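PDB 3TC9: hypothetical hydrolase from Bacteroides thetaiotaomicron, which is of unknown function but, with an immunoglobulin-like domain joined to a six-bladed beta-propeller, probably serves as an auxiliary nutrient-binding protein. Local coordinates for residues R182-T187 with M193-D198; R204-I209 with L240-W245. All coordinates share one frame; numbering follows the deposited sequence. Where two conformers were deposited one is given.

Interaction 1: residues R182-T187 with M193-D198. With EDO (1,2-ethanediol), chain U.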
# COMPACT_ATOMS: atom_id res chain seq x y z
N ARG B 182 9.95 -30.20 -8.37
CA ARG B 182 9.42 -29.65 -7.13
C ARG B 182 9.40 -28.14 -7.05
O ARG B 182 8.42 -27.58 -6.55
CB ARG B 182 10.25 -30.20 -5.94
CG ARG B 182 10.22 -31.72 -5.77
CD ARG B 182 8.81 -32.27 -5.58
NE ARG B 182 8.15 -31.67 -4.42
CZ ARG B 182 8.13 -32.21 -3.20
NH1 ARG B 182 8.70 -33.39 -2.98
NH2 ARG B 182 7.51 -31.60 -2.21
N THR B 183 10.48 -27.47 -7.45
CA THR B 183 10.59 -26.03 -7.32
C THR B 183 11.23 -25.39 -8.53
O THR B 183 11.80 -26.07 -9.38
CB THR B 183 11.41 -25.62 -6.03
OG1 THR B 183 12.75 -26.11 -6.08
CG2 THR B 183 10.74 -26.01 -4.71
N ILE B 184 11.13 -24.04 -8.54
CA ILE B 184 11.71 -23.07 -9.47
C ILE B 184 12.33 -21.97 -8.66
O ILE B 184 11.66 -21.39 -7.79
CB ILE B 184 10.69 -22.42 -10.47
CG1 ILE B 184 9.69 -23.38 -11.06
CG2 ILE B 184 11.39 -21.53 -11.53
CD1 ILE B 184 8.31 -22.77 -11.15
N CYS B 185 13.56 -21.64 -8.99
CA CYS B 185 14.20 -20.45 -8.46
C CYS B 185 15.14 -19.88 -9.54
O CYS B 185 15.24 -20.44 -10.63
CB CYS B 185 14.89 -20.66 -7.11
SG CYS B 185 16.22 -21.89 -7.11
N TRP B 186 15.67 -18.69 -9.29
CA TRP B 186 16.43 -17.95 -10.28
C TRP B 186 17.77 -17.54 -9.76
O TRP B 186 17.91 -17.28 -8.56
CB TRP B 186 15.64 -16.70 -10.69
CG TRP B 186 14.26 -16.99 -11.21
CD1 TRP B 186 13.12 -17.19 -10.47
CD2 TRP B 186 13.88 -17.15 -12.58
NE1 TRP B 186 12.05 -17.45 -11.31
CE2 TRP B 186 12.49 -17.44 -12.60
CE3 TRP B 186 14.58 -17.07 -13.79
CZ2 TRP B 186 11.80 -17.65 -13.80
CZ3 TRP B 186 13.88 -17.28 -14.97
CH2 TRP B 186 12.51 -17.55 -14.97
N THR B 187 18.75 -17.43 -10.67
CA THR B 187 20.08 -16.92 -10.35
C THR B 187 19.89 -15.43 -10.12
O THR B 187 18.92 -14.84 -10.62
CB THR B 187 21.07 -17.25 -11.46
OG1 THR B 187 20.55 -16.73 -12.69
CG2 THR B 187 21.34 -18.74 -11.60
N MSE B 193 17.26 -20.26 -14.93
CA MSE B 193 16.18 -20.78 -14.11
C MSE B 193 16.63 -22.13 -13.54
O MSE B 193 17.03 -23.02 -14.29
CB MSE B 193 14.90 -20.88 -14.95
CG MSE B 193 13.84 -21.78 -14.37
SE MSE B 193 12.13 -21.50 -15.19
CE MSE B 193 12.44 -22.24 -16.84
N ILE B 194 16.58 -22.28 -12.22
CA ILE B 194 16.96 -23.52 -11.55
C ILE B 194 15.71 -24.37 -11.33
O ILE B 194 14.78 -23.93 -10.65
CB ILE B 194 17.71 -23.30 -10.21
CG1 ILE B 194 18.66 -22.05 -10.18
CG2 ILE B 194 18.30 -24.61 -9.67
CD1 ILE B 194 19.93 -22.14 -10.86
N ILE B 195 15.71 -25.59 -11.89
CA ILE B 195 14.62 -26.56 -11.80
C ILE B 195 15.12 -27.73 -10.95
O ILE B 195 16.17 -28.30 -11.24
CB ILE B 195 14.20 -26.97 -13.25
CG1 ILE B 195 13.52 -25.80 -14.01
CG2 ILE B 195 13.37 -28.24 -13.32
CD1 ILE B 195 12.33 -25.11 -13.33
N THR B 196 14.39 -28.05 -9.87
CA THR B 196 14.75 -29.09 -8.91
C THR B 196 13.91 -30.36 -9.12
O THR B 196 12.67 -30.29 -9.12
CB THR B 196 14.61 -28.56 -7.49
OG1 THR B 196 15.47 -27.42 -7.37
CG2 THR B 196 14.99 -29.57 -6.45
N ASN B 197 14.60 -31.52 -9.26
CA ASN B 197 13.98 -32.83 -9.49
C ASN B 197 14.14 -33.75 -8.26
O ASN B 197 15.24 -33.93 -7.73
CB ASN B 197 14.58 -33.50 -10.74
CG ASN B 197 13.68 -34.53 -11.36
OD1 ASN B 197 12.47 -34.32 -11.56
ND2 ASN B 197 14.24 -35.66 -11.70
N ASP B 198 13.01 -34.32 -7.80
CA ASP B 198 12.97 -35.22 -6.65
C ASP B 198 13.05 -36.67 -7.13
O ASP B 198 12.05 -37.22 -7.60
CB ASP B 198 11.68 -34.97 -5.81
CG ASP B 198 11.62 -35.59 -4.42
OD1 ASP B 198 12.46 -36.50 -4.13
OD2 ASP B 198 10.72 -35.20 -3.64
C1 EDO U . 6.07 -29.00 -4.05
O1 EDO U . 7.30 -28.47 -4.52
C2 EDO U . 5.40 -27.88 -3.26
O2 EDO U . 4.14 -27.54 -3.85
O HOH W 1 14.39 -25.08 -7.83
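W186 turns its CG anti to the carbonyl carbon (chi1 -57°), swinging the indole so that one face meets CB of selenomethionine M193, 3.7 Å from W186 CZ3, a CH-pi contact. M193 CG, opposite its own backbone N (chi1 162°), carries SE on past the indole, oblique to the same six-membered ring and 4.5 Å from its centroid, a Met-aromatic contact. SE also meets I184 CG2 at 3.7 Å. The hairpin is antiparallel and made of the first two strands of a propeller blade; C185 and I194 form a hydrogen-bonded pair, I194 N to C185 O being 2.8 Å. On their face, water 1 lies 2.6 Å from both T183 OG1 and T196 OG1 and donates to I194 O; A231 and N207 bond these hydroxyls from outside. At the end, R182 N reaches T196 O at 2.8 Å, and R182 NH1 makes a salt bridge to D198 OD2 at 2.8 Å, bent and weak but nearly coplanar, and another to E272. With a leucine in place of R182, D198 and E272 would probably lose a cationic partner each. Water and neighbouring strands thus serve the buried hydroxyls, while R182 is shared between two carboxylates.

Interaction 2: residues R204-I209 with L240-W245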
# COMPACT_ATOMS: atom_id res chain seq x y z
N ARG B 204 22.26 -39.29 -10.05
CA ARG B 204 21.47 -38.58 -11.04
C ARG B 204 21.22 -37.12 -10.56
O ARG B 204 21.36 -36.84 -9.37
CB ARG B 204 20.16 -39.35 -11.36
CG ARG B 204 20.42 -40.58 -12.24
CD ARG B 204 19.19 -41.02 -13.02
NE ARG B 204 18.60 -42.24 -12.47
CZ ARG B 204 17.68 -42.97 -13.08
NH1 ARG B 204 17.23 -42.63 -14.28
NH2 ARG B 204 17.20 -44.06 -12.49
N PRO B 205 20.96 -36.13 -11.46
CA PRO B 205 20.82 -34.74 -10.97
C PRO B 205 19.58 -34.43 -10.12
O PRO B 205 18.49 -34.99 -10.31
CB PRO B 205 20.80 -33.90 -12.25
CG PRO B 205 21.17 -34.82 -13.38
CD PRO B 205 20.79 -36.19 -12.93
N ASN B 206 19.76 -33.47 -9.18
CA ASN B 206 18.68 -32.93 -8.35
C ASN B 206 18.36 -31.54 -8.85
O ASN B 206 17.20 -31.18 -8.87
CB ASN B 206 18.99 -32.95 -6.84
CG ASN B 206 20.32 -32.36 -6.37
OD1 ASN B 206 21.08 -31.75 -7.13
ND2 ASN B 206 20.63 -32.54 -5.08
N ASN B 207 19.37 -30.78 -9.31
CA ASN B 207 19.20 -29.41 -9.79
C ASN B 207 19.67 -29.25 -11.22
O ASN B 207 20.77 -29.65 -11.58
CB ASN B 207 19.93 -28.42 -8.86
CG ASN B 207 19.32 -28.38 -7.48
OD1 ASN B 207 18.12 -28.13 -7.32
ND2 ASN B 207 20.11 -28.69 -6.47
N TYR B 208 18.78 -28.70 -12.03
CA TYR B 208 18.97 -28.42 -13.45
C TYR B 208 18.92 -26.93 -13.66
O TYR B 208 18.20 -26.23 -12.94
CB TYR B 208 17.88 -29.10 -14.30
CG TYR B 208 17.90 -30.61 -14.27
CD1 TYR B 208 17.17 -31.32 -13.31
CD2 TYR B 208 18.61 -31.34 -15.22
CE1 TYR B 208 17.17 -32.71 -13.29
CE2 TYR B 208 18.61 -32.73 -15.21
CZ TYR B 208 17.90 -33.42 -14.24
OH TYR B 208 17.92 -34.79 -14.19
N ILE B 209 19.66 -26.43 -14.66
CA ILE B 209 19.69 -25.02 -15.01
C ILE B 209 19.14 -24.84 -16.45
O ILE B 209 19.49 -25.61 -17.35
CB ILE B 209 21.12 -24.44 -14.79
CG1 ILE B 209 21.13 -22.92 -14.70
CG2 ILE B 209 22.21 -25.01 -15.72
CD1 ILE B 209 22.24 -22.36 -13.78
N LEU B 240 22.81 -20.96 -3.65
CA LEU B 240 21.71 -21.93 -3.68
C LEU B 240 21.67 -22.83 -2.44
O LEU B 240 22.69 -23.40 -2.05
CB LEU B 240 21.84 -22.80 -4.93
CG LEU B 240 20.67 -23.74 -5.23
CD1 LEU B 240 19.57 -23.01 -5.94
CD2 LEU B 240 21.12 -24.89 -6.08
N TYR B 241 20.47 -22.98 -1.86
CA TYR B 241 20.21 -23.85 -0.72
C TYR B 241 19.26 -24.94 -1.18
O TYR B 241 18.30 -24.66 -1.90
CB TYR B 241 19.62 -23.05 0.46
CG TYR B 241 20.61 -22.06 1.03
CD1 TYR B 241 21.54 -22.45 1.99
CD2 TYR B 241 20.65 -20.74 0.58
CE1 TYR B 241 22.47 -21.55 2.50
CE2 TYR B 241 21.59 -19.83 1.08
CZ TYR B 241 22.51 -20.25 2.02
OH TYR B 241 23.46 -19.39 2.50
N PHE B 242 19.54 -26.18 -0.81
CA PHE B 242 18.67 -27.29 -1.20
C PHE B 242 18.80 -28.37 -0.15
O PHE B 242 19.62 -28.24 0.76
CB PHE B 242 19.00 -27.80 -2.62
CG PHE B 242 20.41 -28.28 -2.82
CD1 PHE B 242 21.42 -27.40 -3.21
CD2 PHE B 242 20.73 -29.63 -2.68
CE1 PHE B 242 22.73 -27.85 -3.41
CE2 PHE B 242 22.04 -30.08 -2.88
CZ PHE B 242 23.03 -29.18 -3.25
N ASN B 243 17.98 -29.42 -0.23
CA ASN B 243 18.02 -30.46 0.79
C ASN B 243 18.19 -31.86 0.19
O ASN B 243 18.34 -32.04 -1.02
CB ASN B 243 16.72 -30.40 1.66
CG ASN B 243 15.51 -31.13 1.09
OD1 ASN B 243 15.30 -31.13 -0.12
ND2 ASN B 243 14.76 -31.87 1.91
N SER B 244 18.13 -32.83 1.11
CA SER B 244 18.08 -34.27 0.92
C SER B 244 17.13 -34.78 2.00
O SER B 244 17.28 -34.43 3.17
CB SER B 244 19.47 -34.88 1.02
OG SER B 244 19.38 -36.28 0.83
N TRP B 245 16.08 -35.51 1.57
CA TRP B 245 15.03 -36.04 2.46
C TRP B 245 15.58 -37.08 3.47
O TRP B 245 15.13 -37.11 4.62
CB TRP B 245 13.92 -36.62 1.58
CG TRP B 245 12.94 -37.56 2.24
CD1 TRP B 245 11.70 -37.25 2.72
CD2 TRP B 245 13.05 -38.99 2.31
NE1 TRP B 245 11.07 -38.39 3.16
CE2 TRP B 245 11.87 -39.47 2.92
CE3 TRP B 245 14.05 -39.91 1.92
CZ2 TRP B 245 11.67 -40.83 3.18
CZ3 TRP B 245 13.84 -41.26 2.17
CH2 TRP B 245 12.67 -41.71 2.80
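N207 meets F242 across the seam between two blades of the propeller, and the contact is made by side chains alone: even the closest pair of CA atoms, N207 and F242, is 8.9 Å apart, and no hydrogen bond links the two segments. The amide-aromatic contacts come first. N207 ND2 lies over one face of the phenyl ring, 3.6 Å above its plane and displaced toward the rim, with F242 CG and CD1 its nearest ring atoms, each at 3.7 Å. The amide does not lie flat on the ring; the two planes stand 73° apart, so it is the nitrogen end that descends on the carbons. F242 presents that face with its CG held between the backbone N and the carbonyl carbon (chi1 59°). The side chain of N206, the residue before N207, also comes against F242, the two side chains crossing at about a right angle.

A van der Waals contact is added by L240, which comes at N207 from the opposite direction, its CD2 methyl 4.0 Å from N207 ND2. A231, on strand 231-233, touches N207, L240 and F242 alike, and F251 packs on F242 with its ring turned by about 25°.

The polar bonds of N207 run back into its own blade: OD1 to T196 OG1 on strand 192-197, ND2 to T223 OG1 on strand 219-224. Gripped at both ends, the amide is fixed in rotation and its polar atoms have partners within the blade, which lets a buried asparagine sit against phenyl and leucine carbons without a polar mate across the seam.

Both contacts are buried, but they join different things. Interaction 1 works inside one blade, where strands 181-186 and 192-197 are neighbours in a sheet and the backbone does much of the holding. Interaction 2 sets strand 205-211 of that blade against strand 240-244 of the next, with a much smaller buried surface and side chains only. Strand 192-197 lies beside strand 205-211, so the two contacts touch directly: N197 N is 2.7 Å from N206 O, a probable hydrogen bond, and I194 CG2 packs on Y208 O. The hairpin of interaction 1 and the blade seam of interaction 2 are thereby tied through one sheet.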